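Local coordinates for protein putative thiosugar synthase (Amycolatopsis orientalis, PDB 4N6F) that probably makes 2-thiosugars from a sugar phosphate, with sulphur delivered by a carrier protein, on a TIM-barrel fold related to thiazole synthase, at residues 95-100 and 135-140. Sequence-based numbering, arbitrary orientation.
Sequences RSARIL and EGMELL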
# COMPACT_ATOMS: atom_id res chain seq x y z
N ARG A 95 -31.68 19.06 -10.04
CA ARG A 95 -31.63 20.45 -10.50
C ARG A 95 -30.20 20.94 -10.64
O ARG A 95 -29.89 21.63 -11.61
CB ARG A 95 -32.43 21.36 -9.58
CG ARG A 95 -33.93 21.14 -9.68
CD ARG A 95 -34.67 21.94 -8.62
NE ARG A 95 -34.52 23.36 -8.89
CZ ARG A 95 -35.28 24.06 -9.73
NH1 ARG A 95 -35.04 25.35 -9.91
NH2 ARG A 95 -36.29 23.48 -10.38
N SER A 96 -29.32 20.59 -9.71
CA SER A 96 -27.90 20.97 -9.83
C SER A 96 -27.32 20.46 -11.14
O SER A 96 -26.64 21.19 -11.85
CB SER A 96 -27.08 20.40 -8.67
OG SER A 96 -27.40 21.08 -7.47
N ALA A 97 -27.62 19.20 -11.45
CA ALA A 97 -27.09 18.54 -12.64
C ALA A 97 -27.55 19.19 -13.93
O ALA A 97 -26.75 19.35 -14.86
CB ALA A 97 -27.48 17.07 -12.63
N ARG A 98 -28.83 19.55 -14.01
CA ARG A 98 -29.37 20.22 -15.20
C ARG A 98 -28.77 21.61 -15.41
O ARG A 98 -28.46 21.99 -16.54
CB ARG A 98 -30.90 20.33 -15.16
CG ARG A 98 -31.65 19.15 -15.76
CD ARG A 98 -32.40 18.35 -14.70
NE ARG A 98 -33.21 17.29 -15.29
CZ ARG A 98 -34.23 16.68 -14.69
NH1 ARG A 98 -34.61 17.03 -13.46
NH2 ARG A 98 -34.90 15.72 -15.32
N ILE A 99 -28.60 22.36 -14.32
CA ILE A 99 -27.97 23.69 -14.40
C ILE A 99 -26.51 23.56 -14.83
O ILE A 99 -26.05 24.29 -15.71
CB ILE A 99 -28.08 24.48 -13.07
CG1 ILE A 99 -29.41 25.25 -13.01
CG2 ILE A 99 -26.93 25.48 -12.92
CD1 ILE A 99 -30.63 24.40 -12.69
N LEU A 100 -25.79 22.63 -14.20
CA LEU A 100 -24.41 22.34 -14.56
C LEU A 100 -24.22 22.14 -16.07
O LEU A 100 -23.29 22.67 -16.66
CB LEU A 100 -23.95 21.07 -13.83
CG LEU A 100 -22.67 20.43 -14.36
CD1 LEU A 100 -21.46 21.26 -13.95
CD2 LEU A 100 -22.55 18.99 -13.87
N GLU A 135 -31.61 11.84 -20.05
CA GLU A 135 -31.14 13.07 -20.70
C GLU A 135 -29.70 13.01 -21.23
O GLU A 135 -29.13 14.03 -21.59
CB GLU A 135 -31.26 14.23 -19.73
CG GLU A 135 -32.67 14.47 -19.26
CD GLU A 135 -32.73 15.52 -18.18
OE1 GLU A 135 -33.55 15.37 -17.26
OE2 GLU A 135 -31.94 16.48 -18.25
N GLY A 136 -29.11 11.82 -21.27
CA GLY A 136 -27.75 11.66 -21.81
C GLY A 136 -26.60 12.17 -20.94
O GLY A 136 -25.49 12.35 -21.43
N MET A 137 -26.85 12.40 -19.65
CA MET A 137 -25.74 12.72 -18.74
C MET A 137 -24.90 11.47 -18.46
O MET A 137 -25.42 10.35 -18.42
CB MET A 137 -26.25 13.32 -17.44
CG MET A 137 -26.86 14.70 -17.60
SD MET A 137 -26.58 15.77 -16.18
CE MET A 137 -24.93 16.36 -16.54
N GLU A 138 -23.61 11.68 -18.25
CA GLU A 138 -22.69 10.60 -17.92
C GLU A 138 -22.45 10.63 -16.42
O GLU A 138 -22.07 11.67 -15.89
CB GLU A 138 -21.39 10.76 -18.70
CG GLU A 138 -21.55 10.55 -20.22
CD GLU A 138 -21.58 9.08 -20.65
OE1 GLU A 138 -21.84 8.84 -21.85
OE2 GLU A 138 -21.33 8.16 -19.83
N LEU A 139 -22.65 9.51 -15.74
CA LEU A 139 -22.78 9.50 -14.28
C LEU A 139 -21.79 8.62 -13.56
O LEU A 139 -21.52 7.51 -13.99
CB LEU A 139 -24.19 9.06 -13.87
CG LEU A 139 -25.35 9.86 -14.47
CD1 LEU A 139 -26.65 9.25 -13.99
CD2 LEU A 139 -25.28 11.33 -14.09
N LEU A 140 -21.29 9.15 -12.45
CA LEU A 140 -20.50 8.43 -11.48
C LEU A 140 -21.21 8.56 -10.12
O LEU A 140 -20.91 9.47 -9.33
CB LEU A 140 -19.08 8.98 -11.41
CG LEU A 140 -18.18 8.73 -12.63
CD1 LEU A 140 -18.36 9.79 -13.70
CD2 LEU A 140 -16.72 8.71 -12.22
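A bend at chi2 (112°) in R98 turns its guanidinium toward E135, whose chain, extended beyond CG, reaches across from segment 135-140. The two side chains cross at about a right angle, yet their flat ends lie nearly coplanar. The carboxylate sits at the guanidinium edge, in its plane: R98 NE donates to the syn lone pair of E135 OE1 at 2.8 Å, though bent (131°), and makes a weak, long but straighter bond (166°) to E135 OE2 at 3.3 Å. R98 NH2 also bridges to E135 OE1, at a modelled separation too short to be taken literally. Beneath this ionic layer, M137, bent at chi2 and chi3, brings its sulphur against the helix, with M137 SD 3.9 Å from A97 CB, and its methyl CE lies 4.4 Å from L100 CD2. A97 and L100 also rest on L109 of strand 108-111. In this TIM barrel the contact joins helix 90-104 to the turn that links helix 122-134 to strand 138-143. Helix 122-134 ends in a Schellman motif, with G136, at positive phi, as its C-prime residue. R98 also pairs with E131 and E135 with R101, forming a charge network of alternating sign over an apolar floor; such sharing probably stabilises the ionised forms of R98 and E135 and limits rotation of the R98 guanidinium.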